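Putative hexose oxidase (Nonomuraea sp. ATCC 39727, PDB 5AWV) is a putative FAD-linked hexose oxidase that carries its flavin covalently and binds the glycopeptide antibiotic teicoplanin, whose sugar it probably oxidises. Local coordinates at residues A122-P127 against K226-V231; L140-T145 against R237-L242; S268-N273 against D335-A340; M262-F267 against A382-M387. All blocks are in the same frame, centred on the assembly; numbering follows the deposited sequence.

Interaction 1 of 4, residues A122-P127 against K226-V231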
# COMPACT_ATOMS: atom_id res chain seq x y z
N ALA A 122 -4.96 19.00 -9.94
CA ALA A 122 -4.31 17.90 -9.20
C ALA A 122 -4.21 16.71 -10.13
O ALA A 122 -4.90 16.64 -11.11
CB ALA A 122 -5.16 17.51 -7.99
N PHE A 123 -3.37 15.76 -9.74
CA PHE A 123 -3.29 14.46 -10.40
C PHE A 123 -4.31 13.49 -9.94
O PHE A 123 -4.42 13.19 -8.77
CB PHE A 123 -1.90 13.89 -10.19
CG PHE A 123 -0.86 14.61 -10.92
CD1 PHE A 123 -0.61 14.33 -12.24
CD2 PHE A 123 -0.15 15.59 -10.32
CE1 PHE A 123 0.37 14.99 -12.91
CE2 PHE A 123 0.80 16.24 -10.99
CZ PHE A 123 1.09 15.95 -12.28
N LEU A 124 -5.10 13.01 -10.85
CA LEU A 124 -6.09 11.98 -10.65
C LEU A 124 -5.33 10.63 -10.78
O LEU A 124 -4.62 10.37 -11.83
CB LEU A 124 -7.13 12.07 -11.78
CG LEU A 124 -8.42 11.27 -11.67
CD1 LEU A 124 -9.43 11.46 -12.80
CD2 LEU A 124 -8.22 9.82 -11.67
N ILE A 125 -5.44 9.79 -9.75
CA ILE A 125 -4.87 8.42 -9.75
C ILE A 125 -5.96 7.51 -9.29
O ILE A 125 -6.51 7.62 -8.15
CB ILE A 125 -3.67 8.32 -8.83
CG1 ILE A 125 -2.63 9.39 -9.22
CG2 ILE A 125 -2.98 6.97 -8.94
CD1 ILE A 125 -1.40 9.40 -8.38
N GLU A 126 -6.31 6.58 -10.16
CA GLU A 126 -7.32 5.59 -9.87
C GLU A 126 -6.77 4.40 -9.08
O GLU A 126 -5.58 4.15 -9.17
CB GLU A 126 -8.04 5.14 -11.17
CG GLU A 126 -9.06 6.17 -11.59
CD GLU A 126 -9.86 5.81 -12.82
OE1 GLU A 126 -9.43 4.95 -13.59
OE2 GLU A 126 -10.92 6.44 -13.01
N PRO A 127 -7.62 3.78 -8.23
CA PRO A 127 -7.27 2.73 -7.24
C PRO A 127 -6.76 1.42 -7.82
O PRO A 127 -6.00 0.76 -7.16
CB PRO A 127 -8.55 2.47 -6.46
CG PRO A 127 -9.64 2.97 -7.39
CD PRO A 127 -9.09 4.07 -8.21
N LYS A 226 -11.59 7.32 -6.99
CA LYS A 226 -10.54 8.22 -7.45
C LYS A 226 -9.81 8.88 -6.24
O LYS A 226 -10.45 9.25 -5.22
CB LYS A 226 -11.06 9.42 -8.31
CG LYS A 226 -12.03 9.01 -9.46
CD LYS A 226 -12.40 10.21 -10.32
CE LYS A 226 -13.20 9.92 -11.60
NZ LYS A 226 -14.10 8.77 -11.47
N TYR A 227 -8.51 9.10 -6.41
CA TYR A 227 -7.69 9.95 -5.52
C TYR A 227 -7.15 11.09 -6.34
O TYR A 227 -6.75 10.86 -7.48
CB TYR A 227 -6.49 9.19 -4.98
CG TYR A 227 -6.75 8.06 -4.02
CD1 TYR A 227 -6.99 8.30 -2.67
CD2 TYR A 227 -6.67 6.74 -4.42
CE1 TYR A 227 -7.21 7.25 -1.76
CE2 TYR A 227 -6.82 5.68 -3.49
CZ TYR A 227 -7.10 5.95 -2.16
OH TYR A 227 -7.25 4.90 -1.20
N TRP A 228 -7.16 12.30 -5.78
CA TRP A 228 -6.47 13.43 -6.38
C TRP A 228 -5.36 13.89 -5.48
O TRP A 228 -5.58 14.16 -4.28
CB TRP A 228 -7.40 14.63 -6.64
CG TRP A 228 -8.35 14.44 -7.78
CD1 TRP A 228 -8.15 14.77 -9.09
CD2 TRP A 228 -9.69 13.96 -7.70
NE1 TRP A 228 -9.29 14.51 -9.82
CE2 TRP A 228 -10.24 14.02 -8.99
CE3 TRP A 228 -10.47 13.47 -6.66
CZ2 TRP A 228 -11.58 13.61 -9.28
CZ3 TRP A 228 -11.79 13.11 -6.93
CH2 TRP A 228 -12.33 13.20 -8.23
N MET A 229 -4.20 14.02 -6.08
CA MET A 229 -2.92 14.25 -5.32
C MET A 229 -2.28 15.55 -5.78
O MET A 229 -2.16 15.79 -7.00
CB MET A 229 -1.93 13.10 -5.57
CG MET A 229 -2.47 11.70 -5.46
SD MET A 229 -3.10 11.32 -3.81
CE MET A 229 -1.53 11.18 -2.94
N ARG A 230 -1.84 16.38 -4.83
CA ARG A 230 -1.09 17.54 -5.11
C ARG A 230 -0.45 18.13 -3.83
O ARG A 230 -0.96 17.90 -2.71
CB ARG A 230 -2.01 18.64 -5.79
CG ARG A 230 -3.20 19.06 -4.93
CD ARG A 230 -3.74 20.47 -5.34
NE ARG A 230 -2.77 21.46 -4.97
CZ ARG A 230 -2.45 22.56 -5.65
NH1 ARG A 230 -3.01 22.85 -6.80
NH2 ARG A 230 -1.52 23.36 -5.16
N VAL A 231 0.61 18.89 -4.01
CA VAL A 231 1.24 19.65 -2.92
C VAL A 231 0.22 20.61 -2.28
O VAL A 231 -0.70 21.10 -2.93
CB VAL A 231 2.48 20.43 -3.35
CG1 VAL A 231 3.50 19.54 -3.96
CG2 VAL A 231 2.11 21.54 -4.36
O HOH W 1 -13.04 6.23 -11.18
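Phe-123 and Met-229 face each other as an antiparallel hydrogen-bonded pair. Phe-123 N donates to Met-229 O at 3.0 Å, and Met-229 N returns a bond to Phe-123 O at 2.8 Å. Two residues on, Ile-125 and Tyr-227 repeat the pattern. The bond from Ile-125 N to Tyr-227 O is the straightest of the four, at 174°. Between these pairs lies the non-hydrogen-bonded pair of Leu-124 and Trp-228. Their side chains run side by side, and Leu-124 CB lies 3.9 Å from Trp-228 CD1. Ala-122 adds its methyl on the same side of the sheet, with CB 3.9 Å from Trp-228 CB. Lys-226 CB lies over one face of the indole. On the other side, Ile-125 CD1 meets Met-229 CG at 3.9 Å, the two side chains crossing at about a right angle. The Met-229 chain bends at chi2 (-62°) and chi3 (-73°), which leads its end away from the neighbouring strand.

The next shell fixes the polar ends. Asp-117 accepts from Trp-228 NE1, and Gly-157 O bonds to Tyr-227 OH. One water joins Glu-126 OE2 to Lys-226 NZ, while Lys-226 also forms a salt bridge with Glu-183. Glu-126 OE1 accepts from Glu-113 N. Helices 131-142 and 156-161 pack against the Ile-125 side. Leu-124 touches Leu-27 of a second subunit. Pro-127, at the end of the segment, touches FAD. The two strands are neighbours in the five-stranded antiparallel sheet of the FAD-binding domain, characteristic of the PCMH-type flavoprotein fold.

Interaction 2 of 4, residues L140-T145 against R237-L242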
# COMPACT_ATOMS: atom_id res chain seq x y z
N LEU A 140 7.60 9.96 -16.23
CA LEU A 140 7.63 10.23 -17.70
C LEU A 140 6.86 11.49 -18.14
O LEU A 140 7.40 12.35 -18.89
CB LEU A 140 7.28 8.98 -18.50
CG LEU A 140 8.34 7.87 -18.41
CD1 LEU A 140 8.06 6.77 -19.42
CD2 LEU A 140 9.80 8.31 -18.62
N GLY A 141 5.65 11.62 -17.63
CA GLY A 141 4.77 12.65 -17.99
C GLY A 141 5.15 13.99 -17.49
O GLY A 141 5.07 14.97 -18.25
N TRP A 142 5.57 14.08 -16.22
CA TRP A 142 5.72 15.39 -15.54
C TRP A 142 6.98 15.52 -14.64
O TRP A 142 7.17 16.55 -14.03
CB TRP A 142 4.47 15.66 -14.69
CG TRP A 142 3.19 15.63 -15.47
CD1 TRP A 142 2.64 16.68 -16.15
CD2 TRP A 142 2.35 14.51 -15.72
NE1 TRP A 142 1.52 16.26 -16.79
CE2 TRP A 142 1.31 14.94 -16.51
CE3 TRP A 142 2.36 13.17 -15.29
CZ2 TRP A 142 0.31 14.11 -16.93
CZ3 TRP A 142 1.40 12.36 -15.67
CH2 TRP A 142 0.37 12.81 -16.51
N ASN A 143 7.84 14.51 -14.62
CA ASN A 143 8.98 14.47 -13.71
C ASN A 143 8.57 14.73 -12.25
O ASN A 143 9.16 15.60 -11.57
CB ASN A 143 9.98 15.51 -14.18
CG ASN A 143 11.26 15.45 -13.49
OD1 ASN A 143 11.67 14.42 -12.90
ND2 ASN A 143 11.95 16.58 -13.51
N VAL A 144 7.53 14.03 -11.82
CA VAL A 144 7.05 14.09 -10.43
C VAL A 144 6.98 12.67 -9.88
O VAL A 144 7.22 11.70 -10.60
CB VAL A 144 5.76 14.86 -10.23
CG1 VAL A 144 5.92 16.33 -10.69
CG2 VAL A 144 4.54 14.21 -10.94
N THR A 145 6.68 12.56 -8.60
CA THR A 145 6.45 11.32 -7.94
C THR A 145 5.56 11.50 -6.72
O THR A 145 5.21 12.63 -6.35
CB THR A 145 7.81 10.69 -7.56
OG1 THR A 145 7.66 9.28 -7.36
CG2 THR A 145 8.49 11.41 -6.33
N ARG A 237 -0.52 26.33 -11.68
CA ARG A 237 -1.19 25.27 -12.42
C ARG A 237 -0.24 24.47 -13.32
O ARG A 237 -0.71 23.64 -14.10
CB ARG A 237 -2.30 25.86 -13.29
CG ARG A 237 -3.31 26.68 -12.51
CD ARG A 237 -4.39 27.20 -13.45
NE ARG A 237 -5.11 26.16 -14.15
CZ ARG A 237 -6.04 25.38 -13.58
NH1 ARG A 237 -6.35 25.51 -12.28
NH2 ARG A 237 -6.64 24.45 -14.28
N ASN A 238 1.06 24.65 -13.14
CA ASN A 238 2.03 23.93 -13.91
C ASN A 238 2.11 22.47 -13.29
O ASN A 238 2.59 22.32 -12.15
CB ASN A 238 3.35 24.66 -13.75
CG ASN A 238 4.50 23.99 -14.49
OD1 ASN A 238 5.65 24.41 -14.32
ND2 ASN A 238 4.23 22.94 -15.27
N PRO A 239 1.63 21.46 -14.01
CA PRO A 239 1.53 20.11 -13.37
C PRO A 239 2.89 19.61 -12.88
O PRO A 239 2.97 18.87 -11.88
CB PRO A 239 0.96 19.23 -14.48
CG PRO A 239 0.23 20.19 -15.30
CD PRO A 239 1.14 21.38 -15.39
N GLU A 240 3.97 20.07 -13.52
CA GLU A 240 5.32 19.71 -13.04
C GLU A 240 5.67 20.16 -11.65
O GLU A 240 6.67 19.72 -11.11
CB GLU A 240 6.40 20.18 -14.02
CG GLU A 240 6.31 19.65 -15.42
CD GLU A 240 7.61 19.96 -16.16
OE1 GLU A 240 7.67 21.02 -16.82
OE2 GLU A 240 8.59 19.19 -16.01
N ARG A 241 4.95 21.13 -11.09
CA ARG A 241 5.16 21.63 -9.71
C ARG A 241 4.14 21.06 -8.69
O ARG A 241 4.21 21.33 -7.50
CB ARG A 241 5.16 23.20 -9.71
CG ARG A 241 6.49 23.74 -10.23
CD ARG A 241 6.52 25.20 -10.64
NE ARG A 241 6.07 26.22 -9.67
CZ ARG A 241 6.59 26.47 -8.46
NH1 ARG A 241 7.58 25.74 -7.96
NH2 ARG A 241 6.06 27.45 -7.72
N LEU A 242 3.18 20.26 -9.15
CA LEU A 242 2.06 19.91 -8.30
C LEU A 242 2.33 18.67 -7.47
O LEU A 242 1.56 18.40 -6.56
CB LEU A 242 0.76 19.69 -9.09
CG LEU A 242 0.18 21.01 -9.60
CD1 LEU A 242 -0.91 20.67 -10.58
CD2 LEU A 242 -0.31 21.84 -8.42
O HOH W 2 7.68 17.09 -17.89
O HOH W 3 8.99 18.33 -11.85
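Trp-142 meets Pro-239 through the pyrrole part of its indole. The contact is best followed along Glu-240, whose side chain passes the carbonyl of Trp-142. Glu-240 CB lies 3.7 Å from Trp-142 O. The next carbon, CG, is nearer, 3.5 Å from Trp-142 O. CG stands anti to the carbonyl carbon of Glu-240 (chi1 -60°), and the chain is extended beyond it. The carboxylate carbon CD is 4.0 Å from the same Trp-142 O. At the tip, Glu-240 OE2 is 3.6 Å from Trp-142 O, two acceptors near each other with no bond between them. The side chain therefore lies alongside the end of the helix, and a water links its acid, through OE2, weakly to Gly-141 O.

The other contacts are apolar or bring a methyl against a carbonyl. Pro-239 CB sits 3.5 Å from Trp-142 CD1 and 3.8 Å from Trp-142 NE1, approaching the indole at a slant. Val-144 CG1 rests on Glu-240 O at 3.5 Å. A second water lies between Asn-143 O and Glu-240 O. No direct hydrogen bond joins the two segments. Asn-143 has a positive phi of 51° and turns the chain out of the helix toward Val-144.

The contact is plain packing, away from the flavin and ligand sites. It sets the C-terminal end of helix 131-142 against the loop between strands 223-229 and 249-257. Phe-123 of strand 122-125 packs edge-to-face with Trp-142 and also touches Val-144 and Pro-239. Tyr-116 of strand 114-117 meets Pro-239, while Ala-30 of a second subunit packs on Trp-142.

Interaction 3 of 4, residues S268-N273 against D335-A340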
# COMPACT_ATOMS: atom_id res chain seq x y z
N SER A 268 24.09 -6.25 20.06
CA SER A 268 23.63 -5.14 20.84
C SER A 268 24.25 -3.78 20.50
O SER A 268 23.51 -2.78 20.35
CB SER A 268 23.73 -5.43 22.34
OG SER A 268 23.01 -4.39 23.02
N ARG A 269 25.57 -3.72 20.34
CA ARG A 269 26.19 -2.49 19.89
C ARG A 269 25.61 -1.95 18.55
O ARG A 269 25.36 -0.75 18.40
CB ARG A 269 27.71 -2.68 19.79
CG ARG A 269 28.46 -1.44 19.43
CD ARG A 269 28.36 -0.39 20.53
NE ARG A 269 29.02 0.82 20.07
CZ ARG A 269 30.34 0.97 20.01
NH1 ARG A 269 31.20 -0.01 20.33
NH2 ARG A 269 30.83 2.13 19.60
N LEU A 270 25.45 -2.81 17.60
CA LEU A 270 24.87 -2.46 16.30
C LEU A 270 23.45 -1.79 16.43
O LEU A 270 23.21 -0.74 15.87
CB LEU A 270 24.75 -3.72 15.41
CG LEU A 270 24.02 -3.57 14.06
CD1 LEU A 270 24.71 -2.59 13.15
CD2 LEU A 270 23.97 -4.88 13.36
N LEU A 271 22.55 -2.46 17.11
CA LEU A 271 21.18 -1.93 17.30
C LEU A 271 21.16 -0.66 18.10
O LEU A 271 20.39 0.23 17.74
CB LEU A 271 20.23 -2.98 17.86
CG LEU A 271 19.63 -3.88 16.80
CD1 LEU A 271 20.65 -4.79 16.13
CD2 LEU A 271 18.50 -4.65 17.45
N ARG A 272 22.11 -0.47 19.08
CA ARG A 272 22.21 0.79 19.76
C ARG A 272 22.72 1.88 18.87
O ARG A 272 22.20 2.97 18.88
CB ARG A 272 23.02 0.76 21.08
CG ARG A 272 22.45 -0.23 22.08
CD ARG A 272 23.29 -0.28 23.32
NE ARG A 272 22.90 -1.47 24.13
CZ ARG A 272 23.10 -1.57 25.44
NH1 ARG A 272 23.65 -0.52 26.14
NH2 ARG A 272 22.74 -2.72 26.07
N ASN A 273 23.79 1.60 18.15
CA ASN A 273 24.37 2.56 17.20
C ASN A 273 23.27 3.12 16.22
O ASN A 273 23.16 4.30 15.98
CB ASN A 273 25.40 1.85 16.32
CG ASN A 273 26.76 1.63 16.98
OD1 ASN A 273 27.61 0.95 16.42
ND2 ASN A 273 26.94 2.13 18.16
N ASP A 335 30.18 1.28 13.92
CA ASP A 335 31.22 1.57 14.92
C ASP A 335 31.25 0.47 16.00
O ASP A 335 30.27 0.24 16.71
CB ASP A 335 30.90 2.89 15.60
CG ASP A 335 31.92 3.30 16.56
OD1 ASP A 335 33.12 3.34 16.19
OD2 ASP A 335 31.52 3.64 17.66
N GLY A 336 32.39 -0.22 16.13
CA GLY A 336 32.54 -1.34 17.08
C GLY A 336 31.81 -2.62 16.74
O GLY A 336 31.53 -3.40 17.65
N VAL A 337 31.47 -2.81 15.47
CA VAL A 337 30.69 -3.96 15.00
C VAL A 337 31.55 -4.71 13.97
O VAL A 337 31.51 -4.44 12.78
CB VAL A 337 29.32 -3.55 14.35
CG1 VAL A 337 28.53 -4.74 13.83
CG2 VAL A 337 28.44 -2.78 15.34
N PRO A 338 32.29 -5.74 14.43
CA PRO A 338 33.32 -6.26 13.52
C PRO A 338 32.80 -6.94 12.28
O PRO A 338 33.38 -6.77 11.22
CB PRO A 338 34.09 -7.23 14.41
CG PRO A 338 33.95 -6.66 15.79
CD PRO A 338 32.49 -6.21 15.81
N PRO A 339 31.69 -7.70 12.39
CA PRO A 339 31.30 -8.50 11.22
C PRO A 339 30.46 -7.77 10.15
O PRO A 339 29.53 -8.39 9.65
CB PRO A 339 30.49 -9.67 11.84
CG PRO A 339 29.95 -9.13 13.10
CD PRO A 339 30.89 -8.06 13.58
N ALA A 340 30.80 -6.51 9.84
CA ALA A 340 30.14 -5.65 8.80
C ALA A 340 31.04 -5.54 7.52
O ALA A 340 32.20 -5.29 7.65
CB ALA A 340 29.90 -4.27 9.38
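Arg-269 and Asp-335 form the salt bridge of this contact, with Arg-269 NH2 2.6 Å from Asp-335 OD2. A single nitrogen and a single oxygen make it. The guanidinium and carboxylate planes stand 89° apart, so this is not a flat two-pronged pairing. The Arg-269 chain leaves the helix with CG anti to the backbone N (chi1 -176°) and then bends at chi2, bringing its end over the loop.

Next is a carbonyl over the flat guanidinium. The oxygen Asp-335 O lies over the centre of the Arg-269 group, 3.4 Å above its plane. Gly-336 N approaches the same face. Gly-336, which has a positive phi, brings its CA within 3.8 Å of Arg-269 NH1.

The apolar part is small. Val-337 CG2 fits against the helix at Leu-270, 3.7 Å from Leu-270 CA and 3.8 Å from Leu-270 CB. Behind it, Leu-270 packs on Phe-257 of strand 249-257 and on Val-333 of helix 322-334. Val-337 also touches Met-262.

The contact thus joins helix 264-280 to the loop that leads from helix 322-334 into strand 340-349. Arg-269 touches the bound 8-methylnonanoic acid. Arg-269 and Asp-335 are each known from crystal structures of this protein to bind N-acetyl-D-glucosamine, though in this model none is bound to this chain at Asp-335. The salt bridge and the carbonyl over the guanidinium restrain the arginine from the loop side. Their negative charge and dipole would be expected to offset part of its positive charge beside the ligand.

Interaction 4 of 4, residues M262-F267 against A382-M387. With T55 (8-methylnonanoic acid), chain B; MAN (alpha-D-mannopyranose), chain C.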
# COMPACT_ATOMS: atom_id res chain seq x y z
N MET A 262 28.91 -12.66 14.61
CA MET A 262 28.21 -11.67 15.46
C MET A 262 27.98 -12.15 16.94
O MET A 262 27.12 -12.96 17.18
CB MET A 262 26.85 -11.32 14.75
CG MET A 262 25.99 -10.15 15.30
SD MET A 262 26.69 -8.51 15.01
CE MET A 262 26.67 -8.31 13.22
N THR A 263 28.70 -11.64 17.93
CA THR A 263 28.43 -11.96 19.32
C THR A 263 27.17 -11.23 19.81
O THR A 263 26.76 -10.24 19.22
CB THR A 263 29.61 -11.56 20.23
OG1 THR A 263 29.92 -10.17 20.08
CG2 THR A 263 30.82 -12.43 19.84
N GLU A 264 26.68 -11.66 20.96
CA GLU A 264 25.64 -10.98 21.68
C GLU A 264 25.97 -9.51 21.94
O GLU A 264 25.13 -8.61 21.71
CB GLU A 264 25.33 -11.74 22.94
CG GLU A 264 24.10 -11.28 23.70
CD GLU A 264 23.72 -12.26 24.82
OE1 GLU A 264 22.98 -11.80 25.76
OE2 GLU A 264 24.11 -13.51 24.78
N ALA A 265 27.22 -9.25 22.29
CA ALA A 265 27.67 -7.89 22.44
C ALA A 265 27.74 -6.98 21.19
O ALA A 265 27.37 -5.79 21.25
CB ALA A 265 29.03 -7.83 23.22
N ALA A 266 28.27 -7.53 20.12
CA ALA A 266 28.37 -6.84 18.88
C ALA A 266 26.94 -6.55 18.30
O ALA A 266 26.73 -5.51 17.74
CB ALA A 266 29.14 -7.68 17.88
N PHE A 267 26.07 -7.52 18.41
CA PHE A 267 24.67 -7.36 18.00
C PHE A 267 24.02 -6.23 18.74
O PHE A 267 23.41 -5.37 18.13
CB PHE A 267 23.89 -8.63 18.23
CG PHE A 267 22.47 -8.56 17.71
CD1 PHE A 267 22.19 -8.88 16.39
CD2 PHE A 267 21.44 -8.16 18.54
CE1 PHE A 267 20.88 -8.80 15.91
CE2 PHE A 267 20.14 -8.10 18.07
CZ PHE A 267 19.86 -8.44 16.74
N ALA A 382 15.76 -9.23 23.80
CA ALA A 382 14.66 -10.07 23.31
C ALA A 382 14.75 -10.33 21.82
O ALA A 382 14.54 -11.47 21.39
CB ALA A 382 13.33 -9.46 23.67
N VAL A 383 15.13 -9.31 21.04
CA VAL A 383 15.33 -9.56 19.63
C VAL A 383 16.46 -10.63 19.38
O VAL A 383 16.32 -11.56 18.57
CB VAL A 383 15.66 -8.25 18.88
CG1 VAL A 383 16.07 -8.51 17.50
CG2 VAL A 383 14.47 -7.27 18.92
N TYR A 384 17.62 -10.39 20.02
CA TYR A 384 18.77 -11.34 19.85
C TYR A 384 18.35 -12.73 20.20
O TYR A 384 18.65 -13.62 19.44
CB TYR A 384 19.95 -10.94 20.70
CG TYR A 384 21.16 -11.76 20.40
CD1 TYR A 384 21.82 -11.59 19.22
CD2 TYR A 384 21.66 -12.73 21.30
CE1 TYR A 384 22.93 -12.30 18.87
CE2 TYR A 384 22.79 -13.47 20.97
CZ TYR A 384 23.39 -13.25 19.75
OH TYR A 384 24.47 -13.92 19.32
N GLU A 385 17.69 -12.90 21.33
CA GLU A 385 17.29 -14.19 21.81
C GLU A 385 16.40 -14.92 20.83
O GLU A 385 16.65 -16.07 20.50
CB GLU A 385 16.64 -14.09 23.21
CG GLU A 385 15.72 -15.24 23.70
CD GLU A 385 16.28 -16.64 23.54
OE1 GLU A 385 15.48 -17.63 23.47
OE2 GLU A 385 17.55 -16.75 23.51
N ASN A 386 15.32 -14.27 20.34
CA ASN A 386 14.47 -14.94 19.39
C ASN A 386 15.11 -15.15 18.02
O ASN A 386 14.91 -16.19 17.31
CB ASN A 386 13.09 -14.18 19.39
CG ASN A 386 12.35 -14.33 20.66
OD1 ASN A 386 11.66 -15.31 20.85
ND2 ASN A 386 12.47 -13.41 21.57
N MET A 387 15.94 -14.20 17.58
CA MET A 387 16.57 -14.35 16.27
C MET A 387 17.66 -15.47 16.23
O MET A 387 18.05 -15.88 15.15
CB MET A 387 17.23 -13.02 15.82
CG MET A 387 16.27 -11.94 15.30
SD MET A 387 15.13 -12.50 14.03
CE MET A 387 16.29 -13.01 12.77
CAD T55 B . 26.69 -6.40 24.40
CAE T55 B . 26.91 -6.05 25.81
CAG T55 B . 27.36 -4.61 25.65
CAH T55 B . 28.77 -4.38 25.01
CAI T55 B . 29.24 -2.94 24.96
CAJ T55 B . 30.58 -2.62 24.27
CAK T55 B . 30.80 -1.13 24.41
CAL T55 B . 32.10 -0.44 24.01
CAF T55 B . 25.57 -6.56 26.43
C T55 B . 32.08 1.02 24.49
O T55 B . 31.34 1.40 25.36
C1 MAN C . 21.43 -14.69 30.31
C2 MAN C . 21.58 -13.56 29.28
C3 MAN C . 20.57 -13.73 28.15
C4 MAN C . 20.73 -15.15 27.54
C5 MAN C . 20.50 -16.28 28.58
C6 MAN C . 20.58 -17.70 27.93
O2 MAN C . 22.84 -13.60 28.74
O3 MAN C . 20.78 -12.66 27.12
O4 MAN C . 19.77 -15.19 26.58
O5 MAN C . 21.42 -16.09 29.70
O6 MAN C . 21.97 -18.11 27.78
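Tyr-384 and Phe-267 both carry CG anti to the backbone N (chi1 -172° and -175°), and these torsions send the two rings toward each other between their helices. Tyr-384 CD1 lies over one face of the Phe-267 ring, toward its rim, 3.4 Å from Phe-267 CG. The rings meet obliquely, their planes at 51°. Val-383 CG1 comes to the edge of the Phe-267 ring, 3.9 Å from CZ.

Glu-264 lies across the tyrosine. Its CA sits over one face of the ring, 4.0 Å from the centroid of Tyr-384, in a CH-pi contact. Its chain is extended, and CB continues along the ring at 3.7 Å from Tyr-384 CE2. Beyond the ring, Glu-264 OE1 accepts a hydrogen bond of 2.7 Å from O3 of the mannose. The mannose O2 adds a weak bond to the same oxygen. OE1 also hydrogen-bonds a modified side chain of the bound peptide. Thr-263 caps the helix, its OG1 accepting from Ala-266 N at 3.1 Å.

On the buried side, Phe-309 of strand 309-316 packs on Phe-267. Helix 264-280 is thus joined to helix 377-387 by aromatic and aliphatic packing, with no hydrogen bond between the two segments. The apolar part of Glu-264 lies on the tyrosine ring, while its acid accepts from a mannose hydroxyl, consistent with a part in holding the bound glycopeptide.

Overall arrangement
Interactions 1 and 2 lie together in the FAD-binding part of the chain, and their centres are 12 Å apart. Both are largely buried. They touch through Phe-123 and Trp-142, and Val-231 N probably bonds to Leu-242 O. Interaction 1 is held by regular strand pairing; interaction 2 has side-chain packing and water. Interactions 3 and 4 are only partly buried and share helix 264-280. They touch where Met-262 meets Pro-339. The nearest atoms of each are about 32 Å from interaction 1. There, interaction 3 depends on a charge pair and interaction 4 on aromatic packing, and both border bound glycopeptide groups.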